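Local coordinates for oxidoreductase (Bordetella pertussis, PDB 3Q2K), which probably oxidises a UDP-linked N-acetylglucosaminuronic acid with NAD as cofactor, a step in making the sugar 2,3-diacetamido-2,3-dideoxy-D-mannuronic acid, at residues C[31-36]-C[327-332]; C[47-52]-C[56-61]. All blocks are in the same frame, centred on the assembly; numbering follows the deposited sequence.

Contact 1 of 2, residues C[31-36]-C[327-332]; sequences IRFGLV and NVINCL
I31 and L332 meet where the first strand of the Rossmann domain faces the helix 321-333, and their side chains cross at about a right angle. From CB of I31 the two branches part. I31 CG2, anti to the backbone N, approaches L332 CD1 at 4.1 Å and also sits 3.8 Å above the plane of the F33 ring, offset toward its rim. CG1, on the other branch (chi1 -66°), lies anti to the carbonyl carbon and carries CD1 on toward the helix. There I31 CD1 comes to rest 3.8 Å from L332 CB and 4.2 Å from L332 CD1, so the one isoleucine touches the leucine at its CB and at its CD1 methyl.

F33, two residues further along the strand, meets the helix with the rim of its ring. F33 CZ stands 4.2 Å from V328 CG1 and F33 CE2 is 4.4 Å from I329 CG1, and both carbons lie near the ring plane. Y325, one turn earlier on the same helix, adds an edge-to-face partner to F33. The segment axes approach no closer than 10.5 Å, with 127° between their directions, a gap spanned by side chains alone.

Although 327-332 falls in the sequence range of the C-terminal family, it packs here against the nucleotide-binding fold. Every touching residue is buried, and every close pair is carbon against carbon. The contact therefore rests on dispersion and the exclusion of water, with no polar bond between the segments to dictate its direction.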
# COMPACT_ATOMS: atom_id res chain seq x y z
N ILE C 31 47.30 19.31 -22.13
CA ILE C 31 45.86 19.09 -22.31
C ILE C 31 45.19 20.43 -22.59
O ILE C 31 45.37 21.38 -21.82
CB ILE C 31 45.24 18.52 -21.02
CG1 ILE C 31 45.78 17.11 -20.73
CG2 ILE C 31 43.72 18.39 -21.15
CD1 ILE C 31 45.24 16.09 -21.72
N ARG C 32 44.35 20.48 -23.62
CA ARG C 32 43.48 21.64 -23.86
C ARG C 32 42.07 21.54 -23.28
O ARG C 32 41.22 20.79 -23.77
CB ARG C 32 43.34 21.88 -25.36
CG ARG C 32 44.37 22.82 -25.99
CD ARG C 32 45.54 22.11 -26.67
NE ARG C 32 45.18 21.44 -27.92
CZ ARG C 32 46.00 21.25 -28.94
NH1 ARG C 32 47.25 21.72 -28.92
NH2 ARG C 32 45.59 20.62 -30.03
N PHE C 33 41.80 22.34 -22.25
CA PHE C 33 40.51 22.40 -21.57
C PHE C 33 39.64 23.56 -22.03
O PHE C 33 40.14 24.66 -22.28
CB PHE C 33 40.68 22.69 -20.08
CG PHE C 33 41.04 21.49 -19.25
CD1 PHE C 33 40.08 20.55 -18.91
CD2 PHE C 33 42.33 21.33 -18.79
CE1 PHE C 33 40.42 19.48 -18.13
CE2 PHE C 33 42.67 20.25 -18.01
CZ PHE C 33 41.71 19.32 -17.68
N GLY C 34 38.33 23.34 -22.05
CA GLY C 34 37.37 24.41 -22.31
C GLY C 34 36.45 24.50 -21.12
O GLY C 34 36.05 23.48 -20.57
N LEU C 35 36.14 25.73 -20.71
CA LEU C 35 35.23 25.97 -19.60
C LEU C 35 33.89 26.52 -20.09
O LEU C 35 33.83 27.49 -20.85
CB LEU C 35 35.87 26.93 -18.60
CG LEU C 35 35.00 27.32 -17.40
CD1 LEU C 35 34.71 26.08 -16.58
CD2 LEU C 35 35.71 28.34 -16.52
N VAL C 36 32.81 25.86 -19.68
CA VAL C 36 31.45 26.26 -20.06
C VAL C 36 30.72 26.74 -18.81
O VAL C 36 30.44 25.96 -17.90
CB VAL C 36 30.70 25.06 -20.64
CG1 VAL C 36 29.31 25.46 -21.14
CG2 VAL C 36 31.55 24.41 -21.72
N ASN C 327 44.05 14.25 -10.83
CA ASN C 327 43.54 12.95 -11.27
C ASN C 327 42.99 12.97 -12.70
O ASN C 327 43.26 12.08 -13.50
CB ASN C 327 42.51 12.46 -10.25
CG ASN C 327 41.66 11.32 -10.77
OD1 ASN C 327 40.44 11.44 -10.92
ND2 ASN C 327 42.30 10.20 -11.07
N VAL C 328 42.21 14.00 -13.03
CA VAL C 328 41.70 14.16 -14.39
C VAL C 328 42.83 14.20 -15.42
O VAL C 328 42.82 13.48 -16.42
CB VAL C 328 40.93 15.49 -14.48
CG1 VAL C 328 40.46 15.77 -15.89
CG2 VAL C 328 39.73 15.46 -13.54
N ILE C 329 43.83 15.03 -15.15
CA ILE C 329 44.97 15.19 -16.03
C ILE C 329 45.73 13.87 -16.19
O ILE C 329 45.99 13.46 -17.32
CB ILE C 329 45.92 16.30 -15.51
CG1 ILE C 329 45.23 17.67 -15.47
CG2 ILE C 329 47.16 16.37 -16.38
CD1 ILE C 329 46.14 18.78 -14.96
N ASN C 330 46.06 13.22 -15.08
CA ASN C 330 46.59 11.85 -15.09
C ASN C 330 45.76 10.92 -15.97
O ASN C 330 46.29 10.36 -16.93
CB ASN C 330 46.72 11.22 -13.70
CG ASN C 330 47.70 11.97 -12.83
OD1 ASN C 330 48.54 12.71 -13.34
ND2 ASN C 330 47.60 11.78 -11.52
N CYS C 331 44.48 10.79 -15.67
CA CYS C 331 43.62 9.93 -16.47
C CYS C 331 43.68 10.29 -17.95
O CYS C 331 43.76 9.44 -18.84
CB CYS C 331 42.18 9.97 -15.94
SG CYS C 331 41.09 9.20 -17.15
N LEU C 332 43.64 11.58 -18.24
CA LEU C 332 43.69 11.96 -19.65
C LEU C 332 45.05 11.71 -20.28
O LEU C 332 45.17 11.53 -21.49
CB LEU C 332 43.38 13.45 -19.78
CG LEU C 332 41.89 13.64 -19.55
CD1 LEU C 332 41.70 15.14 -19.74
CD2 LEU C 332 41.09 12.81 -20.54

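Contact 2 of 2, residues C[47-52]-C[56-61]; sequences GAIAQH and AELVEI
I49 turns its CG2 anti to the backbone N and its CG1 anti to the carbonyl carbon (chi1 -77°), while L58 sets CG anti to its own N. These choices bring two methyl ends together from helix and strand: I49 CD1 lies 4.1 Å from L58 CD1, and the side chains cross at about a right angle. The other branch of I49 reaches the strand backbone itself. I49 CG2 is 3.9 Å from L58 N and 4.0 Å from E57 C, so the methyl rests against the peptide that joins these two residues. A looser approach, 4.4 Å from I49 CG2 to A56 CB, extends the apolar patch toward the start of the strand.

Polar contact is confined to the turn. A56 N donates to H52 O over 3.0 Å; the N-H...O angle of 141° shows a bent bond, and the donor is tilted 25° from the carbonyl plane. This bond closes the short connection between helix and strand. The imidazole of H52 heads away from the strand and is held by partners at both nitrogens, ND1 with R55 NH1 and NE2 with P322 O, which should restrict its rotation.

The segments belong to the right-handed beta-alpha-beta unit of the Rossmann fold formed by strand 31-36, helix 42-50 and strand 56-62. I49 and A56 both also touch F33 on the neighbouring strand 31-36, while L58 packs on L35 of that strand and on T76 of helix 66-76. Helix 42-50 also meets helix 321-333, where A48 and I49 lie against Y325.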
# COMPACT_ATOMS: atom_id res chain seq x y z
N GLY C 47 41.56 28.73 -11.91
CA GLY C 47 42.74 28.61 -11.08
C GLY C 47 43.30 27.23 -10.79
O GLY C 47 44.46 27.06 -10.43
N ALA C 48 42.46 26.20 -10.90
CA ALA C 48 43.00 24.87 -10.65
C ALA C 48 43.77 24.52 -11.91
O ALA C 48 44.88 23.98 -11.84
CB ALA C 48 41.91 23.84 -10.37
N ILE C 49 43.18 24.84 -13.06
CA ILE C 49 43.80 24.47 -14.33
C ILE C 49 45.17 25.13 -14.44
O ILE C 49 46.15 24.49 -14.82
CB ILE C 49 42.95 24.87 -15.55
CG1 ILE C 49 41.80 23.87 -15.69
CG2 ILE C 49 43.85 24.85 -16.78
CD1 ILE C 49 40.61 24.35 -16.49
N ALA C 50 45.19 26.41 -14.08
CA ALA C 50 46.39 27.24 -14.08
C ALA C 50 47.39 26.71 -13.07
O ALA C 50 48.60 26.89 -13.21
CB ALA C 50 46.03 28.69 -13.76
N GLN C 51 46.91 26.02 -12.04
CA GLN C 51 47.84 25.44 -11.08
C GLN C 51 48.52 24.21 -11.70
O GLN C 51 49.42 23.63 -11.09
CB GLN C 51 47.10 25.10 -9.79
CG GLN C 51 47.87 25.47 -8.54
CD GLN C 51 47.00 26.17 -7.53
OE1 GLN C 51 46.70 25.59 -6.48
NE2 GLN C 51 46.56 27.39 -7.82
N HIS C 52 48.13 23.82 -12.90
CA HIS C 52 48.83 22.74 -13.59
C HIS C 52 49.30 23.21 -14.97
O HIS C 52 49.36 22.41 -15.90
CB HIS C 52 47.93 21.52 -13.76
CG HIS C 52 47.51 20.90 -12.47
ND1 HIS C 52 48.13 19.78 -11.95
CD2 HIS C 52 46.55 21.24 -11.58
CE1 HIS C 52 47.57 19.47 -10.79
NE2 HIS C 52 46.61 20.34 -10.54
N ALA C 56 48.47 21.29 -18.53
CA ALA C 56 47.17 21.64 -19.06
C ALA C 56 47.14 23.14 -19.28
O ALA C 56 47.85 23.92 -18.64
CB ALA C 56 46.08 21.24 -18.06
N GLU C 57 46.27 23.52 -20.21
CA GLU C 57 45.95 24.93 -20.34
C GLU C 57 44.50 25.13 -20.76
O GLU C 57 43.93 24.28 -21.45
CB GLU C 57 46.81 25.55 -21.44
CG GLU C 57 46.95 24.70 -22.70
CD GLU C 57 47.81 25.36 -23.77
OE1 GLU C 57 47.57 25.10 -24.97
OE2 GLU C 57 48.70 26.15 -23.39
N LEU C 58 43.99 26.29 -20.37
CA LEU C 58 42.64 26.76 -20.65
C LEU C 58 42.67 27.61 -21.92
O LEU C 58 43.33 28.64 -21.98
CB LEU C 58 42.10 27.53 -19.44
CG LEU C 58 40.71 28.16 -19.38
CD1 LEU C 58 39.62 27.10 -19.43
CD2 LEU C 58 40.58 29.04 -18.14
N VAL C 59 41.90 27.22 -22.93
CA VAL C 59 42.10 27.82 -24.25
C VAL C 59 40.82 28.52 -24.65
O VAL C 59 40.82 29.41 -25.52
CB VAL C 59 42.40 26.72 -25.29
CG1 VAL C 59 42.30 27.27 -26.70
CG2 VAL C 59 43.79 26.13 -25.04
N GLU C 60 39.74 28.11 -24.00
CA GLU C 60 38.41 28.53 -24.44
C GLU C 60 37.50 28.72 -23.25
O GLU C 60 37.71 28.08 -22.21
CB GLU C 60 37.77 27.50 -25.37
CG GLU C 60 38.30 27.48 -26.79
CD GLU C 60 38.25 26.11 -27.44
OE1 GLU C 60 37.22 25.41 -27.34
OE2 GLU C 60 39.25 25.73 -28.08
N ILE C 61 36.48 29.56 -23.44
CA ILE C 61 35.52 29.85 -22.38
C ILE C 61 34.21 30.19 -23.09
O ILE C 61 34.18 30.71 -24.20
CB ILE C 61 36.00 30.99 -21.47
CG1 ILE C 61 36.32 32.21 -22.32
CG2 ILE C 61 37.25 30.60 -20.68
CD1 ILE C 61 36.66 33.44 -21.51

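Overall arrangement
The centres of contacts 1 and 2 lie 8 Å apart, and both reach the same six-stranded parallel sheet. Strands 31-36 and 56-62 are neighbours in it, joined by probable hydrogen bonds from E57 N to I31 O (2.8 Å) and from F33 N to E57 O (3.0 Å). Along the chain, contact 2 is nested within the long loop closed by contact 1: strand 31-36, helix 42-50 and strand 56-62 follow in order, whereas helix 321-333 arrives about 260 residues after strand 56-62. I329 CD1 packs 3.5 Å from H52 CB, linking this late helix to the turn that follows helix 42-50. Local and long-range packing thus meet in the NADH-binding domain, whose V36 touches the cofactor.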